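Local coordinates for betainyl-CoA thiolase (Pseudomonas putida, PDB 2HLJ), which probably transfers or hydrolyses acyl groups carried as coenzyme A thioesters, betainyl-CoA being the likely substrate, as a hotdog-fold member of the thioesterase superfamily, at residues 2-7 against 77-82; 72-77 against 96-101. All coordinates share one frame; numbering follows the deposited sequence.

Contact 1: residues 2-7 against 77-82; sequences MPALIT and WVQTQI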
loop_
_atom_site.group_PDB
_atom_site.type_symbol
_atom_site.label_atom_id
_atom_site.label_comp_id
_atom_site.label_asym_id
_atom_site.label_seq_id
_atom_site.Cartn_x
_atom_site.Cartn_y
_atom_site.Cartn_z
HETATM N N MSE A 2 24.464 7.357 16.820
HETATM C CA MSE A 2 23.600 6.231 17.127
HETATM C C MSE A 2 22.879 5.682 15.905
HETATM O O MSE A 2 22.521 6.438 15.016
HETATM C CB MSE A 2 22.656 6.553 18.279
HETATM C CG MSE A 2 23.387 6.616 19.650
HETATM SE SE MSE A 2 24.529 5.028 20.035
HETATM C CE MSE A 2 26.304 5.634 19.259
ATOM N N PRO A 3 22.743 4.343 15.831
ATOM C CA PRO A 3 22.141 3.690 14.678
ATOM C C PRO A 3 20.689 4.096 14.482
ATOM O O PRO A 3 20.054 4.527 15.427
ATOM C CB PRO A 3 22.222 2.198 15.056
ATOM C CG PRO A 3 23.385 2.132 16.022
ATOM C CD PRO A 3 23.199 3.353 16.829
ATOM N N ALA A 4 20.173 3.919 13.267
ATOM C CA ALA A 4 18.770 4.118 12.969
ATOM C C ALA A 4 17.838 3.228 13.797
ATOM O O ALA A 4 18.205 2.139 14.225
ATOM C CB ALA A 4 18.539 3.823 11.532
ATOM N N LEU A 5 16.600 3.686 13.972
ATOM C CA LEU A 5 15.580 2.885 14.608
ATOM C C LEU A 5 15.109 1.754 13.678
ATOM O O LEU A 5 14.569 2.026 12.617
ATOM C CB LEU A 5 14.387 3.771 15.007
ATOM C CG LEU A 5 13.226 3.051 15.717
ATOM C CD1 LEU A 5 13.635 2.465 17.089
ATOM C CD2 LEU A 5 12.053 3.976 15.884
ATOM N N ILE A 6 15.313 0.503 14.103
ATOM C CA ILE A 6 14.749 -0.680 13.445
ATOM C C ILE A 6 13.518 -1.154 14.236
ATOM O O ILE A 6 13.588 -1.396 15.423
ATOM C CB ILE A 6 15.798 -1.810 13.314
ATOM C CG1 ILE A 6 16.943 -1.338 12.431
ATOM C CG2 ILE A 6 15.185 -3.076 12.722
ATOM C CD1 ILE A 6 18.101 -2.267 12.362
ATOM N N THR A 7 12.378 -1.266 13.563
ATOM C CA THR A 7 11.115 -1.561 14.223
ATOM C C THR A 7 10.634 -2.986 13.989
ATOM O O THR A 7 9.807 -3.527 14.762
ATOM C CB THR A 7 10.061 -0.580 13.752
ATOM O OG1 THR A 7 10.199 -0.379 12.360
ATOM C CG2 THR A 7 10.276 0.730 14.417
ATOM N N TRP A 77 14.588 -5.864 7.083
ATOM C CA TRP A 77 14.191 -5.096 8.247
ATOM C C TRP A 77 13.625 -3.752 7.842
ATOM O O TRP A 77 13.910 -3.234 6.750
ATOM C CB TRP A 77 15.369 -4.893 9.242
ATOM C CG TRP A 77 16.463 -3.995 8.828
ATOM C CD1 TRP A 77 16.507 -2.624 8.965
ATOM C CD2 TRP A 77 17.716 -4.375 8.257
ATOM N NE1 TRP A 77 17.705 -2.149 8.496
ATOM C CE2 TRP A 77 18.455 -3.200 8.042
ATOM C CE3 TRP A 77 18.281 -5.603 7.879
ATOM C CZ2 TRP A 77 19.727 -3.209 7.462
ATOM C CZ3 TRP A 77 19.546 -5.603 7.322
ATOM C CH2 TRP A 77 20.242 -4.413 7.101
ATOM N N VAL A 78 12.843 -3.179 8.761
ATOM C CA VAL A 78 12.249 -1.864 8.558
ATOM C C VAL A 78 12.920 -0.828 9.408
ATOM O O VAL A 78 13.121 -1.046 10.596
ATOM C CB VAL A 78 10.732 -1.886 8.916
ATOM C CG1 VAL A 78 10.073 -0.588 8.532
ATOM C CG2 VAL A 78 10.059 -3.050 8.247
ATOM N N GLN A 79 13.242 0.324 8.800
ATOM C CA GLN A 79 13.639 1.512 9.544
ATOM C C GLN A 79 12.479 2.497 9.555
ATOM O O GLN A 79 11.742 2.610 8.595
ATOM C CB GLN A 79 14.907 2.152 8.927
ATOM C CG GLN A 79 16.128 1.302 9.284
ATOM C CD GLN A 79 17.410 1.687 8.612
ATOM O OE1 GLN A 79 18.274 0.844 8.489
ATOM N NE2 GLN A 79 17.547 2.938 8.160
ATOM N N THR A 80 12.301 3.190 10.661
ATOM C CA THR A 80 11.102 4.003 10.842
ATOM C C THR A 80 11.512 5.363 11.396
ATOM O O THR A 80 12.302 5.438 12.335
ATOM C CB THR A 80 10.101 3.345 11.763
ATOM O OG1 THR A 80 9.757 2.013 11.297
ATOM C CG2 THR A 80 8.858 4.204 11.883
ATOM N N GLN A 81 11.019 6.419 10.768
ATOM C CA GLN A 81 11.149 7.795 11.292
ATOM C C GLN A 81 9.779 8.433 11.500
ATOM O O GLN A 81 8.823 8.218 10.717
ATOM C CB GLN A 81 11.919 8.667 10.340
ATOM C CG GLN A 81 13.278 8.162 9.996
ATOM C CD GLN A 81 14.116 9.216 9.264
ATOM O OE1 GLN A 81 14.206 10.351 9.701
ATOM N NE2 GLN A 81 14.747 8.816 8.161
ATOM N N ILE A 82 9.694 9.228 12.558
ATOM C CA ILE A 82 8.517 10.003 12.858
ATOM C C ILE A 82 8.762 11.367 12.224
ATOM O O ILE A 82 9.702 12.059 12.581
ATOM C CB ILE A 82 8.270 10.073 14.398
ATOM C CG1 ILE A 82 7.922 8.667 14.911
ATOM C CG2 ILE A 82 7.147 11.059 14.739
ATOM C CD1 ILE A 82 7.986 8.533 16.399
HETATM O O HOH W 1 15.333 5.299 11.378
#

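Contact 2: residues 72-77 against 96-101; sequences LGTEVW and LHRAGF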
loop_
_atom_site.group_PDB
_atom_site.type_symbol
_atom_site.label_atom_id
_atom_site.label_comp_id
_atom_site.label_asym_id
_atom_site.label_seq_id
_atom_site.Cartn_x
_atom_site.Cartn_y
_atom_site.Cartn_z
ATOM N N LEU A 72 12.281 -14.527 -2.402
ATOM C CA LEU A 72 12.106 -15.564 -1.367
ATOM C C LEU A 72 13.320 -15.751 -0.450
ATOM O O LEU A 72 14.440 -15.897 -0.923
ATOM C CB LEU A 72 11.814 -16.897 -2.030
ATOM C CG LEU A 72 11.488 -18.080 -1.105
ATOM C CD1 LEU A 72 10.187 -17.802 -0.336
ATOM C CD2 LEU A 72 11.340 -19.338 -1.947
ATOM N N GLY A 73 13.088 -15.752 0.864
ATOM C CA GLY A 73 14.139 -16.041 1.853
ATOM C C GLY A 73 15.008 -14.864 2.226
ATOM O O GLY A 73 15.868 -14.961 3.100
ATOM N N THR A 74 14.791 -13.724 1.600
ATOM C CA THR A 74 15.536 -12.569 1.957
ATOM C C THR A 74 15.190 -12.130 3.388
ATOM O O THR A 74 13.993 -12.051 3.760
ATOM C CB THR A 74 15.260 -11.433 0.977
ATOM O OG1 THR A 74 15.554 -11.875 -0.358
ATOM C CG2 THR A 74 16.133 -10.242 1.303
ATOM N N GLU A 75 16.236 -11.877 4.190
ATOM C CA GLU A 75 16.078 -11.312 5.533
ATOM C C GLU A 75 16.015 -9.809 5.389
ATOM O O GLU A 75 16.944 -9.206 4.896
ATOM C CB GLU A 75 17.248 -11.703 6.428
ATOM C CG GLU A 75 17.294 -13.219 6.689
ATOM C CD GLU A 75 18.694 -13.731 7.095
ATOM O OE1 GLU A 75 19.622 -13.718 6.245
ATOM O OE2 GLU A 75 18.840 -14.179 8.250
ATOM N N VAL A 76 14.917 -9.217 5.825
ATOM C CA VAL A 76 14.717 -7.797 5.651
ATOM C C VAL A 76 14.381 -7.171 6.991
ATOM O O VAL A 76 13.934 -7.855 7.908
ATOM C CB VAL A 76 13.595 -7.474 4.599
ATOM C CG1 VAL A 76 13.977 -7.986 3.194
ATOM C CG2 VAL A 76 12.193 -7.985 5.043
ATOM N N TRP A 77 14.588 -5.864 7.083
ATOM C CA TRP A 77 14.191 -5.096 8.247
ATOM C C TRP A 77 13.625 -3.752 7.842
ATOM O O TRP A 77 13.910 -3.234 6.750
ATOM C CB TRP A 77 15.369 -4.893 9.242
ATOM C CG TRP A 77 16.463 -3.995 8.828
ATOM C CD1 TRP A 77 16.507 -2.624 8.965
ATOM C CD2 TRP A 77 17.716 -4.375 8.257
ATOM N NE1 TRP A 77 17.705 -2.149 8.496
ATOM C CE2 TRP A 77 18.455 -3.200 8.042
ATOM C CE3 TRP A 77 18.281 -5.603 7.879
ATOM C CZ2 TRP A 77 19.727 -3.209 7.462
ATOM C CZ3 TRP A 77 19.546 -5.603 7.322
ATOM C CH2 TRP A 77 20.242 -4.413 7.101
ATOM N N LEU A 96 12.567 -0.097 3.793
ATOM C CA LEU A 96 12.852 -1.526 3.848
ATOM C C LEU A 96 14.272 -1.759 3.409
ATOM O O LEU A 96 14.726 -1.171 2.439
ATOM C CB LEU A 96 11.902 -2.337 2.968
ATOM C CG LEU A 96 11.916 -3.874 3.138
ATOM C CD1 LEU A 96 11.355 -4.344 4.467
ATOM C CD2 LEU A 96 11.194 -4.537 1.976
ATOM N N HIS A 97 14.958 -2.666 4.110
ATOM C CA HIS A 97 16.404 -2.858 3.950
ATOM C C HIS A 97 16.780 -4.332 4.021
ATOM O O HIS A 97 16.039 -5.156 4.603
ATOM C CB HIS A 97 17.165 -2.129 5.083
ATOM C CG HIS A 97 16.827 -0.671 5.201
ATOM N ND1 HIS A 97 17.666 0.329 4.766
ATOM C CD2 HIS A 97 15.738 -0.054 5.711
ATOM C CE1 HIS A 97 17.089 1.502 4.965
ATOM N NE2 HIS A 97 15.910 1.296 5.532
ATOM N N ARG A 98 17.957 -4.636 3.463
ATOM C CA ARG A 98 18.612 -5.941 3.614
ATOM C C ARG A 98 20.113 -5.755 3.742
ATOM O O ARG A 98 20.649 -4.729 3.328
ATOM C CB ARG A 98 18.318 -6.861 2.438
ATOM C CG ARG A 98 18.928 -6.448 1.111
ATOM C CD ARG A 98 18.530 -7.465 0.041
ATOM N NE ARG A 98 19.082 -7.189 -1.288
ATOM C CZ ARG A 98 20.325 -7.445 -1.683
ATOM N NH1 ARG A 98 21.227 -7.969 -0.862
ATOM N NH2 ARG A 98 20.683 -7.159 -2.924
ATOM N N ALA A 99 20.786 -6.748 4.326
ATOM C CA ALA A 99 22.251 -6.680 4.512
ATOM C C ALA A 99 22.975 -6.703 3.178
ATOM O O ALA A 99 22.559 -7.400 2.235
ATOM C CB ALA A 99 22.735 -7.847 5.390
ATOM N N GLY A 100 24.042 -5.922 3.092
ATOM C CA GLY A 100 24.937 -5.975 1.937
ATOM C C GLY A 100 24.464 -5.220 0.719
ATOM O O GLY A 100 25.041 -5.369 -0.364
ATOM N N PHE A 101 23.410 -4.416 0.886
ATOM C CA PHE A 101 22.865 -3.615 -0.205
ATOM C C PHE A 101 22.476 -2.294 0.409
ATOM O O PHE A 101 21.575 -2.246 1.216
ATOM C CB PHE A 101 21.630 -4.316 -0.785
ATOM C CG PHE A 101 21.071 -3.649 -2.005
ATOM C CD1 PHE A 101 21.738 -3.742 -3.225
ATOM C CD2 PHE A 101 19.886 -2.916 -1.935
ATOM C CE1 PHE A 101 21.225 -3.136 -4.351
ATOM C CE2 PHE A 101 19.366 -2.298 -3.062
ATOM C CZ PHE A 101 20.035 -2.406 -4.269
HETATM O O HOH W 2 19.460 -8.944 5.464
#

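Contact 1: residues 2-7 against 77-82
T7 and T80 meet at the buried end of this contact, their side chains crossing at about a right angle with OG1 of T7 2.7 Å from OG1 of T80 in a hydrogen bond that either hydroxyl could donate. T80 OG1 is also bonded to ND1 of H94, so two partners grip this buried hydroxyl. Threonine suits both places, since each supplies a hydroxyl to the pair, and in T7 the methyl packs as well: CG2 of T7 lies 3.7 Å from CB of T80. Two backbone bonds tie the two segments here, N of T7 to O of V78 (3.1 Å) and N of T80 to O of L5 (3.2 Å), and they flank the antiparallel non-hydrogen-bonded pair I6–Q79. V78 faces I31 and F32 of helix 25-43, where a branched apolar residue fits.

The other face of the sheet, carrying I6, W77 and Q79, is partly exposed and looser. I6 points its CG1 branch back beside its own backbone N (chi1 -63°), and the extended chain beyond lays CD1 over a face of the W77 indole, 4.0 Å from the centroid of the five-membered ring, a CH-pi contact. NE1 of W77 gives a nearly straight bond (172°) in the plane of the indole to OE1 of Q79, which helps fix the ring's rotation. A4, exposed, only rests its methyl against the Q79 amide, and a water linked to O of T80 reaches N of L5 by a weak bond.

The contact thus belongs to a hotdog fold, in which strand 6-11, outermost within this chain, edges an antiparallel sheet wrapped against the long helix 25-43.

Contact 2: residues 72-77 against 96-101
With CG of W77 set between its backbone N and carbonyl carbon (chi1 70°), and CG of H97 turned anti to its carbonyl carbon (chi1 -55°), the indole lies across H97 rather than beside it. CB of H97 sits over a face of the indole, 3.6 Å from the centroid of the five-membered ring, in a CH-pi contact. The imidazole runs nearly parallel to the indole, at 9°, but is slid so far along that the rings barely overlap; its NE2 is bonded to OG of S95. A broad, flat tryptophan suits this place because its six-membered part reaches on to the backbone at R98 and A99, CZ3 of W77 lying 3.4 Å from N of A99.

In the backbone, W77 and H97 form an antiparallel hydrogen-bonded pair: N of W77 to O of H97 (3.0 Å) and N of H97 to O of W77 (2.9 Å). V76 and L96, buried and so fittingly aliphatic, meet at 3.8 Å between CG2 of V76 and CD1 of L96, on helix 25-43's side of the sheet. A water bridges O of E75 (2.6 Å) and N of A99 (2.8 Å). Paired backbone bonds, then, set the register, while dispersion and CH-pi contacts, with little ring stacking, hold W77 against H97.

Overall arrangement
Both contacts hold strand 75-85, contact 1 to strand 6-11, outermost within this chain, and contact 2 to its hairpin partner 89-98, so the strand is gripped along both edges. W77 belongs to both, receiving I6 in one and H97 in the other. Each is partly buried, but contact 1 lies nearer the centre of the chain, about 9 Å against about 15 Å for contact 2, both measured from the contact's centre. Its buried side includes a pair of hydroxyls beside the apolar V78, whereas on that side contact 2 packs aliphatic side chains, V76 against L96, and its partly exposed side is largely aromatic. Packing joins the two where CD of Q79 meets NE2 of H97 at 3.4 Å.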